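Local structure of cysteine protease (Xylella fastidiosa, 3OIS) at residues Q68-G73 with R252-W257; A85-E90 with F100-L105; V187-D192 with S275-A280; V210-V215 with N230-G235. The protein probably hydrolyses peptide bonds as a cysteine peptidase of the papain family, and also binds uridine diphosphate. All coordinates share one frame; numbering follows the deposited sequence. Where two conformers were deposited one is given.

Contact 1 (Q68-G73 with R252-W257); sequences QVYDQG and RIRNSW
Arg254 sets its NH2 3.2 Å above the plane of the Tyr70 ring, over the ring centre. The guanidinium plane stands 77° from the ring, so this cation-pi contact is made by one nitrogen rather than by a flat stack. An arm extended from CG to NE, with CG anti to the backbone N (chi1 -179°), carries the charge that far; arginine suits the place because its long arm ends in a planar cation whose NH2 can lie over the ring and also donate to Gln68 O. That bond is 2.9 Å from NH2 to Gln68 O, made from above the carbonyl plane, while Val69 CG1 lies over one face of the guanidinium.

Further along, the backbones meet directly. Gln72 N gives a short, nearly straight bond to Ser256 O (2.7 Å), and Asp71 forms a single beta bridge with Trp257. Asn255-Ser256-Trp257 and Gln72, just ahead of helix 78-93 with its Cys78, are consistent with the papain signature, in which the corresponding asparagine and glutamine serve the active site; Gln72 and Asn255 probably take these places. Gln72 touches Cys78, and Asn255 touches His237.

A water joins Tyr70 N (2.7 Å) to Asn255 O (2.8 Å). Behind the first shell, Asp71 OD1 accepts from Gly73 N at 2.9 Å in an Asx turn; Gly73 has a positive phi (57°), easy for a residue without a side chain. Arg254 NH1 is steadied by Phe67 O and Tyr266 OH, and the Trp257 ring stacks on His237.

Contact 2 (A85-E90 with F100-L105); sequences AAIQFE and FIPSRL
Gln88 and Ile101 mark the closest backbone approach, 6.4 Å between their CA atoms, where an extended loop passes the flank of a helix without a hydrogen bond across. The helix, 78-93, corresponds to the long central helix of the papain fold, and the loop leads into the next helix, 104-114.

Gln88 and Pro102 have the largest shares of the contact. The CG of Gln88 is anti to the backbone N (chi1 -172°) and the chain runs on extended, laying the amide across Ile101 and Pro102. OE1 rests 3.4 Å from Ile101 CA and 3.5 Å from Pro102 CD, while CD approaches Phe100 O at 3.5 Å. The amide is gripped at both ends from outside: Tyr70 OH bonds to OE1, and NE2 bonds to Glu99 OE2. Glutamine suits this buried place because it offers an acceptor and a donor without bringing a charge.

Pro102, which has no backbone N-H to satisfy, turns its ring toward the helix, and Ala84 lies against it too. Ser103 then caps helix 104-114, its OG bonded to Phe106 N. Ile87 divides its branches: its far end leads away from the loop, and the side chain also touches Ile286, while the methyl CG2 meets Pro102 CG at 3.7 Å.

Contact 3 (V187-D192 with S275-A280); sequences VAQDID and SNTQLA
Gln189 pushes its amide into the turn formed by 275-280, where NE2 serves several backbone carbonyls. It donates to Ala280 O at 3.0 Å with an angle of 141° at the hydrogen, entering from well above the carbonyl plane, and weakly to Asn276 O at 3.2 Å. Ile274 O, just before the turn, is a further acceptor, so the two N-H groups are spread over three oxygens. The reach comes from a chain extended all the way, with CG anti to the backbone N (chi1 176°); glutamine's length brings the amide to the turn carbonyls.

On the other side of the amide, OE1 has a water at 2.8 Å, which is also 2.9 Å from Thr277 O. The water cannot donate fully to every acceptor around it, so these bonds are probably shared. Thr277 CG2 comes up to OE1 at 3.3 Å.

The turn links helix 271-274 to strand 280-287 of the antiparallel beta domain of the papain fold, and the Gln189 loop leads from strand 183-186 into helix 191-199. The turn also satisfies itself: Asn276 O accepts from both Leu279 N and Ala280 N, while Asn276 OD1 takes Gln278 N at 2.8 Å in an Asx turn, a role for which asparagine is well shaped. Ser275 OG is bonded to Tyr271 O, and its CB packs 3.7 Å from Ile191 CG1. At the start of helix 191-199, Asp190 is the N-cap, and its OD1 receives weak bonds from Asp192 N and His193 N.

Contact 4 (V210-V215 with N230-G235); sequences VYNSWV and NDTLEG
Val210 pairs with Gly235, and Tyr211 with Leu233, where strand 204-211 ends and the antiparallel strand 233-245 begins. The register slips by one residue between the two pairs: a classic beta bulge, with Glu234 and Gly235 both facing Val210. It lies in the antiparallel sheet of the papain fold, where strand 204-211 breaks into the short helix 212-215.

The tight part is centred on the bulge. Val210 N donates to Gly235 O, and Val210 O receives Glu234 N at 2.8 Å besides a longer, weak bond from Gly235 N. Gly235, lacking a side chain, suits its extended backbone angles (phi 168°, psi 180°). Next to it, Tyr211 and Leu233 form a non-hydrogen-bonded pair in which Leu233 CA lies over the Tyr211 ring, 4.2 Å from the centroid, a CH-pi contact. At the helix start, Asn212 binds Thr232 twice: its N donates to Thr232 O at 2.9 Å, and its OD1 accepts Thr232 N at 2.7 Å. CG sits between the backbone N and the carbonyl carbon (chi1 72°), which brings OD1 within reach of Thr232 N. Equally close is Ser213 OG, which donates to Asp231 OD2 at 2.6 Å from above the carboxylate plane; the same OD2 also takes Thr228 N from its own loop.

Other parts are looser. Val215 CG2 only brushes Glu234 CG at 3.9 Å. By the exposed Asn230, a water takes over: it donates to Asn230 O, has a weak link to Asn212 ND2, and donates to Asp231 OD1 at 2.8 Å.

Overall arrangement
Contacts 1 and 2, with centres 12 Å apart, touch: Ala85 of helix 78-93 packs on Arg254 of strand 250-254, and separately Arg104, starting helix 104-114, donates weakly to Asp71 O. Contact 1 closes the longest loop along the chain; contacts 2 and 4 nest inside it, whereas contact 3 crosses it. Contacts 3 and 4, about 19 Å apart by their centres, meet through Leu279 and Tyr211. Trp257 and Asn255 lean on Trp214 of helix 212-215; separately, strands 250-254 and 233-245 are neighbours in one sheet. Contact 1 joins the loop ahead of the central helix to the beta domain, contact 2 lies on the helical side, contact 3 holds a turn beside the sheet and contact 4 pairs two of its strand ends.

Contact 1 (Q68-G73 with R252-W257)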
loop_
_atom_site.group_PDB
_atom_site.type_symbol
_atom_site.label_atom_id
_atom_site.label_comp_id
_atom_site.label_asym_id
_atom_site.label_seq_id
_atom_site.Cartn_x
_atom_site.Cartn_y
_atom_site.Cartn_z
ATOM N N GLN A 68 -6.198 7.258 -11.771
ATOM C CA GLN A 68 -7.113 7.434 -10.657
ATOM C C GLN A 68 -6.852 6.350 -9.609
ATOM O O GLN A 68 -6.206 5.317 -9.893
ATOM C CB GLN A 68 -8.574 7.369 -11.078
ATOM C CG GLN A 68 -9.014 6.106 -11.684
ATOM C CD GLN A 68 -10.376 6.270 -12.413
ATOM O OE1 GLN A 68 -11.437 6.446 -11.779
ATOM N NE2 GLN A 68 -10.332 6.198 -13.759
ATOM N N VAL A 69 -7.392 6.603 -8.433
ATOM C CA VAL A 69 -7.338 5.559 -7.374
ATOM C C VAL A 69 -7.971 4.259 -7.832
ATOM O O VAL A 69 -8.904 4.251 -8.685
ATOM C CB VAL A 69 -7.939 6.036 -6.028
ATOM C CG1 VAL A 69 -7.181 7.225 -5.442
ATOM C CG2 VAL A 69 -9.437 6.319 -6.223
ATOM N N TYR A 70 -7.483 3.170 -7.259
ATOM C CA TYR A 70 -8.205 1.914 -7.420
ATOM C C TYR A 70 -9.199 1.710 -6.323
ATOM O O TYR A 70 -9.239 2.475 -5.382
ATOM C CB TYR A 70 -7.221 0.717 -7.316
ATOM C CG TYR A 70 -5.819 0.866 -7.952
ATOM C CD1 TYR A 70 -5.641 1.344 -9.289
ATOM C CD2 TYR A 70 -4.671 0.635 -7.196
ATOM C CE1 TYR A 70 -4.402 1.440 -9.858
ATOM C CE2 TYR A 70 -3.389 0.763 -7.768
ATOM C CZ TYR A 70 -3.254 1.145 -9.112
ATOM O OH TYR A 70 -2.004 1.266 -9.705
ATOM N N ASP A 71 -10.000 0.640 -6.449
ATOM C CA ASP A 71 -10.909 0.314 -5.363
ATOM C C ASP A 71 -10.627 -1.143 -5.001
ATOM O O ASP A 71 -10.922 -2.056 -5.809
ATOM C CB ASP A 71 -12.366 0.479 -5.820
ATOM C CG ASP A 71 -13.361 0.291 -4.706
ATOM O OD1 ASP A 71 -13.027 -0.270 -3.621
ATOM O OD2 ASP A 71 -14.565 0.678 -4.912
ATOM N N GLN A 72 -10.053 -1.410 -3.810
ATOM C CA GLN A 72 -9.718 -2.808 -3.515
ATOM C C GLN A 72 -10.918 -3.617 -3.143
ATOM O O GLN A 72 -10.833 -4.831 -3.083
ATOM C CB GLN A 72 -8.715 -2.841 -2.380
ATOM C CG GLN A 72 -9.301 -2.485 -1.028
ATOM C CD GLN A 72 -8.204 -2.636 0.029
ATOM O OE1 GLN A 72 -8.132 -3.662 0.816
ATOM N NE2 GLN A 72 -7.423 -1.624 0.152
ATOM N N GLY A 73 -12.066 -2.955 -2.940
ATOM C CA GLY A 73 -13.298 -3.675 -2.540
ATOM C C GLY A 73 -13.164 -4.503 -1.257
ATOM O O GLY A 73 -12.581 -4.041 -0.231
ATOM N N ARG A 252 0.027 13.613 2.066
ATOM C CA ARG A 252 -1.083 13.237 1.160
ATOM C C ARG A 252 -0.987 11.753 0.860
ATOM O O ARG A 252 0.081 11.244 0.467
ATOM C CB ARG A 252 -0.883 13.985 -0.170
ATOM C CG ARG A 252 -2.039 13.841 -1.165
ATOM C CD ARG A 252 -3.214 14.538 -0.559
ATOM N NE ARG A 252 -4.240 14.710 -1.607
ATOM C CZ ARG A 252 -5.454 15.240 -1.387
ATOM N NH1 ARG A 252 -5.883 15.519 -0.129
ATOM N NH2 ARG A 252 -6.287 15.464 -2.439
ATOM N N ILE A 253 -2.100 11.053 1.086
ATOM C CA ILE A 253 -2.122 9.583 0.866
ATOM C C ILE A 253 -3.132 9.198 -0.224
ATOM O O ILE A 253 -4.239 9.686 -0.250
ATOM C CB ILE A 253 -2.278 8.813 2.217
ATOM C CG1 ILE A 253 -3.516 9.201 2.902
ATOM C CG2 ILE A 253 -1.074 9.092 3.203
ATOM C CD1 ILE A 253 -3.840 8.199 4.042
ATOM N N ARG A 254 -2.714 8.304 -1.121
ATOM C CA ARG A 254 -3.575 7.649 -2.124
ATOM C C ARG A 254 -4.185 6.480 -1.459
ATOM O O ARG A 254 -3.502 5.531 -1.072
ATOM C CB ARG A 254 -2.641 7.214 -3.237
ATOM C CG ARG A 254 -3.376 6.516 -4.407
ATOM C CD ARG A 254 -2.346 5.964 -5.424
ATOM N NE ARG A 254 -2.971 4.999 -6.274
ATOM C CZ ARG A 254 -3.685 5.264 -7.401
ATOM N NH1 ARG A 254 -3.835 6.533 -7.844
ATOM N NH2 ARG A 254 -4.243 4.273 -8.098
ATOM N N ASN A 255 -5.509 6.528 -1.269
ATOM C CA ASN A 255 -6.206 5.354 -0.655
ATOM C C ASN A 255 -6.671 4.409 -1.807
ATOM O O ASN A 255 -6.446 4.749 -3.004
ATOM C CB ASN A 255 -7.327 5.796 0.234
ATOM C CG ASN A 255 -7.623 4.791 1.363
ATOM O OD1 ASN A 255 -7.188 3.646 1.310
ATOM N ND2 ASN A 255 -8.335 5.240 2.389
ATOM N N SER A 256 -7.232 3.246 -1.486
ATOM C CA SER A 256 -7.636 2.228 -2.444
ATOM C C SER A 256 -9.092 1.870 -2.163
ATOM O O SER A 256 -9.473 0.707 -2.230
ATOM C CB SER A 256 -6.697 1.005 -2.306
ATOM O OG SER A 256 -6.587 0.660 -0.903
ATOM N N TRP A 257 -9.901 2.878 -1.873
ATOM C CA TRP A 257 -11.345 2.671 -1.530
ATOM C C TRP A 257 -12.204 3.375 -2.578
ATOM O O TRP A 257 -13.400 3.674 -2.323
ATOM C CB TRP A 257 -11.686 3.208 -0.125
ATOM C CG TRP A 257 -10.976 2.408 0.972
ATOM C CD1 TRP A 257 -10.352 1.159 0.850
ATOM C CD2 TRP A 257 -10.683 2.876 2.303
ATOM N NE1 TRP A 257 -9.764 0.803 2.090
ATOM C CE2 TRP A 257 -9.954 1.853 2.966
ATOM C CE3 TRP A 257 -11.023 4.040 3.019
ATOM C CZ2 TRP A 257 -9.549 1.993 4.310
ATOM C CZ3 TRP A 257 -10.638 4.169 4.343
ATOM C CH2 TRP A 257 -9.859 3.172 4.966
HETATM O O HOH W 1 -5.702 3.268 -5.215
#

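Contact 2 (A85-E90 with F100-L105)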
loop_
_atom_site.group_PDB
_atom_site.type_symbol
_atom_site.label_atom_id
_atom_site.label_comp_id
_atom_site.label_asym_id
_atom_site.label_seq_id
_atom_site.Cartn_x
_atom_site.Cartn_y
_atom_site.Cartn_z
ATOM N N ALA A 85 0.319 0.610 -7.255
ATOM C CA ALA A 85 0.425 2.056 -7.569
ATOM C C ALA A 85 1.902 2.516 -7.583
ATOM O O ALA A 85 2.311 3.355 -8.422
ATOM C CB ALA A 85 -0.483 2.925 -6.602
ATOM N N ALA A 86 2.748 2.044 -6.648
ATOM C CA ALA A 86 4.153 2.411 -6.661
ATOM C C ALA A 86 4.756 1.985 -7.998
ATOM O O ALA A 86 5.532 2.775 -8.577
ATOM C CB ALA A 86 4.894 1.717 -5.478
ATOM N N ILE A 87 4.434 0.752 -8.468
ATOM C CA ILE A 87 4.907 0.203 -9.772
ATOM C C ILE A 87 4.367 1.070 -10.924
ATOM O O ILE A 87 5.145 1.440 -11.804
ATOM C CB ILE A 87 4.421 -1.211 -10.000
ATOM C CG1 ILE A 87 5.198 -2.141 -9.074
ATOM C CG2 ILE A 87 4.745 -1.631 -11.451
ATOM C CD1 ILE A 87 6.735 -2.264 -9.411
ATOM N N GLN A 88 3.075 1.415 -10.897
ATOM C CA GLN A 88 2.475 2.218 -11.973
ATOM C C GLN A 88 3.101 3.584 -12.010
ATOM O O GLN A 88 3.433 4.059 -13.127
ATOM C CB GLN A 88 0.955 2.296 -11.823
ATOM C CG GLN A 88 0.312 2.937 -13.017
ATOM C CD GLN A 88 -1.160 2.641 -13.108
ATOM O OE1 GLN A 88 -1.712 1.812 -12.347
ATOM N NE2 GLN A 88 -1.855 3.375 -14.027
ATOM N N PHE A 89 3.335 4.178 -10.834
ATOM C CA PHE A 89 3.942 5.470 -10.746
ATOM C C PHE A 89 5.352 5.451 -11.306
ATOM O O PHE A 89 5.749 6.405 -12.030
ATOM C CB PHE A 89 4.005 5.905 -9.271
ATOM C CG PHE A 89 4.586 7.281 -9.041
ATOM C CD1 PHE A 89 3.744 8.388 -8.767
ATOM C CD2 PHE A 89 5.964 7.498 -9.139
ATOM C CE1 PHE A 89 4.313 9.692 -8.531
ATOM C CE2 PHE A 89 6.520 8.786 -8.892
ATOM C CZ PHE A 89 5.683 9.876 -8.593
ATOM N N GLU A 90 6.152 4.442 -10.903
ATOM C CA GLU A 90 7.560 4.377 -11.328
ATOM C C GLU A 90 7.664 4.214 -12.839
ATOM O O GLU A 90 8.618 4.751 -13.451
ATOM C CB GLU A 90 8.397 3.279 -10.601
ATOM C CG GLU A 90 8.685 3.510 -9.123
ATOM C CD GLU A 90 9.590 4.693 -8.813
ATOM O OE1 GLU A 90 10.813 4.658 -9.104
ATOM O OE2 GLU A 90 9.069 5.636 -8.233
ATOM N N PHE A 100 -0.095 0.506 -17.818
ATOM C CA PHE A 100 -1.157 -0.434 -17.439
ATOM C C PHE A 100 -1.293 -0.419 -15.929
ATOM O O PHE A 100 -0.346 -0.045 -15.254
ATOM C CB PHE A 100 -0.880 -1.884 -17.947
ATOM C CG PHE A 100 0.452 -2.441 -17.483
ATOM C CD1 PHE A 100 1.560 -2.349 -18.279
ATOM C CD2 PHE A 100 0.596 -3.013 -16.213
ATOM C CE1 PHE A 100 2.812 -2.841 -17.854
ATOM C CE2 PHE A 100 1.851 -3.518 -15.773
ATOM C CZ PHE A 100 2.962 -3.410 -16.587
ATOM N N ILE A 101 -2.454 -0.827 -15.421
ATOM C CA ILE A 101 -2.611 -1.054 -13.975
ATOM C C ILE A 101 -1.967 -2.441 -13.715
ATOM O O ILE A 101 -2.322 -3.399 -14.383
ATOM C CB ILE A 101 -4.078 -1.099 -13.589
ATOM C CG1 ILE A 101 -4.699 0.322 -13.700
ATOM C CG2 ILE A 101 -4.218 -1.486 -12.104
ATOM C CD1 ILE A 101 -6.273 0.321 -13.565
ATOM N N PRO A 102 -0.991 -2.510 -12.789
ATOM C CA PRO A 102 -0.410 -3.831 -12.456
ATOM C C PRO A 102 -1.455 -4.737 -11.789
ATOM O O PRO A 102 -2.346 -4.237 -11.058
ATOM C CB PRO A 102 0.715 -3.505 -11.456
ATOM C CG PRO A 102 1.051 -2.058 -11.730
ATOM C CD PRO A 102 -0.240 -1.411 -12.130
ATOM N N SER A 103 -1.399 -6.034 -12.095
ATOM C CA SER A 103 -2.318 -7.023 -11.466
ATOM C C SER A 103 -2.213 -7.144 -9.937
ATOM O O SER A 103 -1.295 -7.788 -9.415
ATOM C CB SER A 103 -2.131 -8.425 -12.065
ATOM O OG SER A 103 -3.037 -9.268 -11.398
ATOM N N ARG A 104 -3.195 -6.574 -9.247
ATOM C CA ARG A 104 -3.220 -6.573 -7.762
ATOM C C ARG A 104 -3.431 -7.970 -7.229
ATOM O O ARG A 104 -2.800 -8.348 -6.231
ATOM C CB ARG A 104 -4.325 -5.650 -7.292
ATOM C CG ARG A 104 -3.883 -4.130 -7.503
ATOM C CD ARG A 104 -5.112 -3.207 -7.346
ATOM N NE ARG A 104 -6.151 -3.383 -8.377
ATOM C CZ ARG A 104 -7.458 -3.107 -8.260
ATOM N NH1 ARG A 104 -7.994 -2.674 -7.113
ATOM N NH2 ARG A 104 -8.263 -3.332 -9.359
ATOM N N LEU A 105 -4.261 -8.773 -7.909
ATOM C CA LEU A 105 -4.476 -10.140 -7.381
ATOM C C LEU A 105 -3.250 -11.006 -7.634
ATOM O O LEU A 105 -2.986 -11.877 -6.858
ATOM C CB LEU A 105 -5.657 -10.835 -8.052
ATOM C CG LEU A 105 -7.024 -10.305 -7.616
ATOM C CD1 LEU A 105 -8.095 -11.243 -8.221
ATOM C CD2 LEU A 105 -7.145 -10.316 -6.064
#

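Contact 3 (V187-D192 with S275-A280)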
loop_
_atom_site.group_PDB
_atom_site.type_symbol
_atom_site.label_atom_id
_atom_site.label_comp_id
_atom_site.label_asym_id
_atom_site.label_seq_id
_atom_site.Cartn_x
_atom_site.Cartn_y
_atom_site.Cartn_z
ATOM N N VAL A 187 12.551 3.471 4.555
ATOM C CA VAL A 187 12.684 4.872 4.967
ATOM C C VAL A 187 12.487 4.997 6.433
ATOM O O VAL A 187 11.568 4.396 7.007
ATOM C CB VAL A 187 11.686 5.858 4.284
ATOM C CG1 VAL A 187 12.129 7.296 4.591
ATOM C CG2 VAL A 187 11.613 5.718 2.749
ATOM N N ALA A 188 13.390 5.758 7.071
ATOM C CA ALA A 188 13.329 5.990 8.492
ATOM C C ALA A 188 12.080 6.712 8.832
ATOM O O ALA A 188 11.600 7.599 8.094
ATOM C CB ALA A 188 14.525 6.824 8.950
ATOM N N GLN A 189 11.501 6.335 9.952
ATOM C CA GLN A 189 10.260 7.011 10.332
ATOM C C GLN A 189 10.621 8.325 11.028
ATOM O O GLN A 189 10.579 8.480 12.292
ATOM C CB GLN A 189 9.427 6.077 11.225
ATOM C CG GLN A 189 8.194 6.713 11.734
ATOM C CD GLN A 189 7.284 5.686 12.398
ATOM O OE1 GLN A 189 7.757 4.633 12.853
ATOM N NE2 GLN A 189 5.994 5.948 12.398
ATOM N N ASP A 190 10.904 9.309 10.193
ATOM C CA ASP A 190 11.458 10.571 10.630
ATOM C C ASP A 190 10.858 11.476 9.600
ATOM O O ASP A 190 11.022 11.203 8.441
ATOM C CB ASP A 190 13.010 10.495 10.517
ATOM C CG ASP A 190 13.665 11.818 10.690
ATOM O OD1 ASP A 190 13.344 12.741 9.987
ATOM O OD2 ASP A 190 14.560 11.990 11.545
ATOM N N ILE A 191 10.197 12.558 10.022
ATOM C CA ILE A 191 9.428 13.403 9.068
ATOM C C ILE A 191 10.341 13.949 7.947
ATOM O O ILE A 191 9.970 13.970 6.766
ATOM C CB ILE A 191 8.674 14.502 9.798
ATOM C CG1 ILE A 191 7.458 13.907 10.474
ATOM C CG2 ILE A 191 8.187 15.601 8.868
ATOM C CD1 ILE A 191 7.020 14.823 11.603
ATOM N N ASP A 192 11.561 14.333 8.301
ATOM C CA ASP A 192 12.436 14.923 7.274
ATOM C C ASP A 192 12.908 13.870 6.262
ATOM O O ASP A 192 13.190 14.172 5.088
ATOM C CB ASP A 192 13.651 15.554 7.978
ATOM C CG ASP A 192 13.318 16.852 8.694
ATOM O OD1 ASP A 192 12.242 17.484 8.517
ATOM O OD2 ASP A 192 14.235 17.289 9.398
ATOM N N SER A 275 4.396 10.030 12.027
ATOM C CA SER A 275 5.673 9.947 12.721
ATOM C C SER A 275 5.576 9.187 14.036
ATOM O O SER A 275 6.595 8.962 14.630
ATOM C CB SER A 275 6.203 11.389 12.946
ATOM O OG SER A 275 5.421 12.053 13.915
ATOM N N ASN A 276 4.359 8.792 14.436
ATOM C CA ASN A 276 4.147 8.006 15.652
ATOM C C ASN A 276 4.425 6.502 15.425
ATOM O O ASN A 276 3.752 5.857 14.627
ATOM C CB ASN A 276 2.748 8.279 16.222
ATOM C CG ASN A 276 2.554 7.690 17.625
ATOM O OD1 ASN A 276 3.205 6.738 17.980
ATOM N ND2 ASN A 276 1.685 8.311 18.442
ATOM N N THR A 277 5.455 5.957 16.104
ATOM C CA THR A 277 5.816 4.556 15.940
ATOM C C THR A 277 4.719 3.604 16.381
ATOM O O THR A 277 4.749 2.432 15.940
ATOM C CB THR A 277 7.108 4.203 16.709
ATOM O OG1 THR A 277 6.916 4.544 18.089
ATOM C CG2 THR A 277 8.239 4.925 16.090
ATOM N N GLN A 278 3.730 4.089 17.159
ATOM C CA GLN A 278 2.580 3.328 17.609
ATOM C C GLN A 278 1.376 3.412 16.647
ATOM O O GLN A 278 0.326 2.832 16.861
ATOM C CB GLN A 278 2.201 3.823 19.008
ATOM C CG GLN A 278 2.152 2.710 20.047
ATOM C CD GLN A 278 1.612 3.199 21.373
ATOM O OE1 GLN A 278 1.788 4.361 21.749
ATOM N NE2 GLN A 278 0.921 2.344 22.052
ATOM N N LEU A 279 1.551 4.175 15.568
ATOM C CA LEU A 279 0.462 4.415 14.613
ATOM C C LEU A 279 0.823 4.037 13.190
ATOM O O LEU A 279 -0.063 3.654 12.432
ATOM C CB LEU A 279 0.026 5.906 14.573
ATOM C CG LEU A 279 -0.721 6.361 15.824
ATOM C CD1 LEU A 279 -0.963 7.885 15.773
ATOM C CD2 LEU A 279 -2.043 5.689 15.946
ATOM N N ALA A 280 2.089 4.188 12.810
ATOM C CA ALA A 280 2.460 3.866 11.411
ATOM C C ALA A 280 3.775 3.132 11.427
ATOM O O ALA A 280 4.541 3.294 12.381
ATOM C CB ALA A 280 2.508 5.178 10.584
HETATM O O HOH W 2 6.793 2.229 13.922
#

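Contact 4 (V210-V215 with N230-G235)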
loop_
_atom_site.group_PDB
_atom_site.type_symbol
_atom_site.label_atom_id
_atom_site.label_comp_id
_atom_site.label_asym_id
_atom_site.label_seq_id
_atom_site.Cartn_x
_atom_site.Cartn_y
_atom_site.Cartn_z
ATOM N N VAL A 210 -5.680 1.828 11.775
ATOM C CA VAL A 210 -6.912 2.597 11.459
ATOM C C VAL A 210 -7.864 2.595 12.640
ATOM O O VAL A 210 -8.069 1.521 13.237
ATOM C CB VAL A 210 -7.629 2.004 10.223
ATOM C CG1 VAL A 210 -9.020 2.664 10.011
ATOM C CG2 VAL A 210 -6.736 2.104 9.042
ATOM N N TYR A 211 -8.404 3.782 13.040
ATOM C CA TYR A 211 -9.281 3.872 14.234
ATOM C C TYR A 211 -10.678 4.333 13.801
ATOM O O TYR A 211 -10.846 4.934 12.701
ATOM C CB TYR A 211 -8.694 4.890 15.229
ATOM C CG TYR A 211 -7.500 4.311 15.941
ATOM C CD1 TYR A 211 -7.658 3.782 17.249
ATOM C CD2 TYR A 211 -6.269 4.204 15.321
ATOM C CE1 TYR A 211 -6.589 3.266 17.909
ATOM C CE2 TYR A 211 -5.196 3.665 15.989
ATOM C CZ TYR A 211 -5.368 3.205 17.286
ATOM O OH TYR A 211 -4.326 2.601 17.950
ATOM N N ASN A 212 -11.665 4.059 14.676
ATOM C CA ASN A 212 -13.059 4.403 14.330
ATOM C C ASN A 212 -13.233 5.952 14.211
ATOM O O ASN A 212 -14.225 6.427 13.641
ATOM C CB ASN A 212 -13.997 3.888 15.416
ATOM C CG ASN A 212 -13.881 4.702 16.685
ATOM O OD1 ASN A 212 -12.790 4.959 17.176
ATOM N ND2 ASN A 212 -15.018 5.199 17.192
ATOM N N SER A 213 -12.275 6.727 14.710
ATOM C CA SER A 213 -12.426 8.211 14.596
ATOM C C SER A 213 -12.302 8.688 13.132
ATOM O O SER A 213 -12.711 9.834 12.759
ATOM C CB SER A 213 -11.418 8.903 15.461
ATOM O OG SER A 213 -10.105 8.380 15.375
ATOM N N TRP A 214 -11.674 7.857 12.291
ATOM C CA TRP A 214 -11.652 8.147 10.828
ATOM C C TRP A 214 -12.765 7.350 10.072
ATOM O O TRP A 214 -13.541 7.929 9.292
ATOM C CB TRP A 214 -10.237 7.797 10.275
ATOM C CG TRP A 214 -10.066 8.093 8.806
ATOM C CD1 TRP A 214 -10.640 9.146 8.085
ATOM C CD2 TRP A 214 -9.326 7.317 7.882
ATOM N NE1 TRP A 214 -10.232 9.071 6.755
ATOM C CE2 TRP A 214 -9.400 7.969 6.607
ATOM C CE3 TRP A 214 -8.512 6.165 7.999
ATOM C CZ2 TRP A 214 -8.754 7.445 5.469
ATOM C CZ3 TRP A 214 -7.861 5.697 6.936
ATOM C CH2 TRP A 214 -7.979 6.288 5.640
ATOM N N VAL A 215 -12.880 6.024 10.328
ATOM C CA VAL A 215 -13.700 5.176 9.493
ATOM C C VAL A 215 -15.058 4.885 10.050
ATOM O O VAL A 215 -15.847 4.240 9.385
ATOM C CB VAL A 215 -13.020 3.784 9.173
ATOM C CG1 VAL A 215 -11.727 3.996 8.425
ATOM C CG2 VAL A 215 -12.737 2.982 10.446
ATOM N N ASN A 230 -9.651 7.041 23.599
ATOM C CA ASN A 230 -11.068 6.764 23.570
ATOM C C ASN A 230 -11.564 6.108 22.277
ATOM O O ASN A 230 -12.723 5.731 22.205
ATOM C CB ASN A 230 -11.900 8.045 23.816
ATOM C CG ASN A 230 -11.470 8.722 25.092
ATOM O OD1 ASN A 230 -11.483 8.085 26.156
ATOM N ND2 ASN A 230 -10.896 9.919 24.972
ATOM N N ASP A 231 -10.711 6.087 21.254
ATOM C CA ASP A 231 -11.114 5.561 19.969
ATOM C C ASP A 231 -10.973 4.056 19.996
ATOM O O ASP A 231 -10.454 3.477 20.986
ATOM C CB ASP A 231 -10.198 6.109 18.868
ATOM C CG ASP A 231 -10.424 7.584 18.568
ATOM O OD1 ASP A 231 -11.506 8.090 18.950
ATOM O OD2 ASP A 231 -9.518 8.150 17.903
ATOM N N THR A 232 -11.426 3.383 18.965
ATOM C CA THR A 232 -11.178 1.913 18.834
ATOM C C THR A 232 -10.332 1.543 17.597
ATOM O O THR A 232 -10.538 2.032 16.476
ATOM C CB THR A 232 -12.513 1.114 18.887
ATOM O OG1 THR A 232 -12.377 -0.238 18.366
ATOM C CG2 THR A 232 -13.552 1.837 18.134
ATOM N N LEU A 233 -9.369 0.656 17.790
ATOM C CA LEU A 233 -8.607 0.102 16.664
ATOM C C LEU A 233 -9.500 -0.756 15.812
ATOM O O LEU A 233 -10.158 -1.723 16.321
ATOM C CB LEU A 233 -7.403 -0.705 17.233
ATOM C CG LEU A 233 -6.514 -1.411 16.140
ATOM C CD1 LEU A 233 -5.810 -0.378 15.312
ATOM C CD2 LEU A 233 -5.397 -2.225 16.891
ATOM N N GLU A 234 -9.575 -0.442 14.525
ATOM C CA GLU A 234 -10.356 -1.230 13.530
ATOM C C GLU A 234 -9.548 -2.154 12.618
ATOM O O GLU A 234 -10.074 -3.162 12.063
ATOM C CB GLU A 234 -11.172 -0.302 12.621
ATOM C CG GLU A 234 -12.139 0.632 13.439
ATOM C CD GLU A 234 -13.189 -0.165 14.235
ATOM O OE1 GLU A 234 -13.728 -1.178 13.728
ATOM O OE2 GLU A 234 -13.462 0.179 15.374
ATOM N N GLY A 235 -8.291 -1.819 12.380
ATOM C CA GLY A 235 -7.534 -2.719 11.471
ATOM C C GLY A 235 -6.223 -2.056 11.046
ATOM O O GLY A 235 -5.943 -0.979 11.502
HETATM O O HOH W 3 -14.027 7.245 19.779
#